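Local coordinates for protein beta-N-acetylhexosaminidase (Mycobacterium smegmatis, PDB 4YYF) that probably hydrolyses terminal non-reducing N-acetyl-D-hexosamine residues from N-acetyl-beta-D-hexosaminides, as a member of glycosyl hydrolase family 3, at residues L202-G207 and A246-H251. The protein carries 1 engineered substitution. Numbering follows the deposited sequence.
Sequences LKHFPG and AVMVGH
Four backbone hydrogen bonds join Leu202 and Phe205 to Ala246, Met248 and Gly250, pairing two parallel strands of the TIM-barrel domain of this GH3 enzyme. Leu202 N donates to Ala246 O (3.0 Å), and Met248 N returns a nearly straight bond to Leu202 O (2.8 Å, 174° at the hydrogen). A beta bulge follows: the first strand spends one extra residue, with a cis peptide between Lys203 and His204, before Phe205 N reaches Met248 O (2.9 Å) and Gly250 N closes on Phe205 O (3.0 Å).

The bulge brings Lys203 and His204 alongside Met248, a selenomethionine: Met248 CB lies 3.8 Å from Lys203 CB, and Met248 SE 4.2 Å from His204 CD2, oblique to the ring. Lys203 NZ makes a salt bridge with Glu106 and a hydrogen bond to Phe155 O, while His204 ND1 bonds to Asp160. An acetate beside His204 is consistent with a ligand pocket. Chi1 of 70° puts Lys203 CG over the centre of one face of the His204 ring. Any side chain on Gly250 would start tight against His204 CB.

Leu202, Phe205, Val247 and Val249 share the other face; Phe205 and Val249 pack on Val269 of helix 267-275, an apolar setting that suits them. The backbone sets Phe205 CB 3.6 Å from Val247 CG1, and chi1 of -174° swings the ring so that Phe205 CD1 lies 4.2 Å from Val249 CG2.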
loop_
_atom_site.group_PDB
_atom_site.type_symbol
_atom_site.label_atom_id
_atom_site.label_comp_id
_atom_site.label_asym_id
_atom_site.label_seq_id
_atom_site.Cartn_x
_atom_site.Cartn_y
_atom_site.Cartn_z
ATOM N N LEU A 202 -4.209 4.836 -2.689
ATOM C CA LEU A 202 -4.950 5.696 -1.763
ATOM C C LEU A 202 -4.868 5.137 -0.337
ATOM O O LEU A 202 -5.129 3.956 -0.124
ATOM C CB LEU A 202 -6.418 5.753 -2.188
ATOM C CG LEU A 202 -6.704 6.046 -3.664
ATOM C CD1 LEU A 202 -8.198 5.910 -3.947
ATOM C CD2 LEU A 202 -6.229 7.450 -4.035
ATOM N N LYS A 203 -4.528 5.970 0.646
ATOM C CA LYS A 203 -4.348 5.475 2.023
ATOM C C LYS A 203 -4.793 6.549 3.031
ATOM O O LYS A 203 -4.816 7.729 2.669
ATOM C CB LYS A 203 -2.881 5.057 2.242
ATOM C CG LYS A 203 -1.889 6.217 2.280
ATOM C CD LYS A 203 -0.435 5.704 2.143
ATOM C CE LYS A 203 0.582 6.812 2.431
ATOM N NZ LYS A 203 1.996 6.323 2.266
ATOM N N HIS A 204 -5.156 6.196 4.273
ATOM C CA HIS A 204 -5.171 4.837 4.826
ATOM C C HIS A 204 -6.625 4.434 5.142
ATOM O O HIS A 204 -7.201 4.896 6.127
ATOM C CB HIS A 204 -4.333 4.775 6.124
ATOM C CG HIS A 204 -2.917 5.252 5.978
ATOM N ND1 HIS A 204 -2.569 6.598 6.019
ATOM C CD2 HIS A 204 -1.750 4.584 5.819
ATOM C CE1 HIS A 204 -1.270 6.721 5.868
ATOM N NE2 HIS A 204 -0.738 5.508 5.744
ATOM N N PHE A 205 -7.214 3.576 4.313
ATOM C CA PHE A 205 -8.637 3.207 4.406
ATOM C C PHE A 205 -8.973 2.460 5.708
ATOM O O PHE A 205 -8.214 1.590 6.145
ATOM C CB PHE A 205 -8.983 2.331 3.192
ATOM C CG PHE A 205 -10.439 1.977 3.061
ATOM C CD1 PHE A 205 -10.955 0.835 3.674
ATOM C CD2 PHE A 205 -11.286 2.749 2.268
ATOM C CE1 PHE A 205 -12.300 0.490 3.529
ATOM C CE2 PHE A 205 -12.629 2.400 2.117
ATOM C CZ PHE A 205 -13.132 1.265 2.750
ATOM N N PRO A 206 -10.133 2.771 6.331
ATOM C CA PRO A 206 -11.151 3.763 5.952
ATOM C C PRO A 206 -10.922 5.162 6.530
ATOM O O PRO A 206 -11.867 5.955 6.598
ATOM C CB PRO A 206 -12.421 3.182 6.562
ATOM C CG PRO A 206 -11.923 2.521 7.836
ATOM C CD PRO A 206 -10.609 1.891 7.413
ATOM N N GLY A 207 -9.700 5.464 6.958
ATOM C CA GLY A 207 -9.390 6.824 7.383
ATOM C C GLY A 207 -8.601 6.940 8.674
ATOM O O GLY A 207 -9.112 6.626 9.752
ATOM N N ALA A 246 -4.867 1.577 -6.491
ATOM C CA ALA A 246 -4.916 0.584 -5.427
ATOM C C ALA A 246 -5.339 1.296 -4.157
ATOM O O ALA A 246 -5.378 2.516 -4.113
ATOM C CB ALA A 246 -3.562 -0.101 -5.231
ATOM N N VAL A 247 -5.673 0.527 -3.127
ATOM C CA VAL A 247 -6.034 1.096 -1.836
ATOM C C VAL A 247 -5.163 0.418 -0.783
ATOM O O VAL A 247 -4.885 -0.776 -0.892
ATOM C CB VAL A 247 -7.526 0.857 -1.522
ATOM C CG1 VAL A 247 -7.870 1.233 -0.047
ATOM C CG2 VAL A 247 -8.430 1.639 -2.502
HETATM N N MSE A 248 -4.708 1.184 0.211
HETATM C CA MSE A 248 -4.044 0.609 1.380
HETATM C C MSE A 248 -4.929 0.758 2.619
HETATM O O MSE A 248 -5.398 1.854 2.929
HETATM C CB MSE A 248 -2.708 1.305 1.648
HETATM C CG MSE A 248 -2.004 0.832 2.940
HETATM SE SE MSE A 248 -0.260 1.715 3.169
HETATM C CE MSE A 248 0.720 0.678 1.893
ATOM N N VAL A 249 -5.139 -0.345 3.334
ATOM C CA VAL A 249 -5.947 -0.334 4.554
ATOM C C VAL A 249 -5.041 -0.142 5.770
ATOM O O VAL A 249 -4.011 -0.802 5.883
ATOM C CB VAL A 249 -6.739 -1.650 4.701
ATOM C CG1 VAL A 249 -7.504 -1.664 6.016
ATOM C CG2 VAL A 249 -7.709 -1.815 3.545
ATOM N N GLY A 250 -5.409 0.766 6.673
ATOM C CA GLY A 250 -4.584 1.039 7.840
ATOM C C GLY A 250 -4.943 0.150 9.023
ATOM O O GLY A 250 -5.816 -0.711 8.914
ATOM N N HIS A 251 -4.283 0.364 10.160
ATOM C CA HIS A 251 -4.428 -0.527 11.309
ATOM C C HIS A 251 -5.382 0.014 12.378
ATOM O O HIS A 251 -5.470 -0.551 13.476
ATOM C CB HIS A 251 -3.057 -0.802 11.971
ATOM C CG HIS A 251 -2.016 -1.345 11.030
ATOM N ND1 HIS A 251 -2.297 -2.282 10.062
ATOM C CD2 HIS A 251 -0.692 -1.073 10.927
ATOM C CE1 HIS A 251 -1.187 -2.567 9.395
ATOM N NE2 HIS A 251 -0.201 -1.850 9.902
#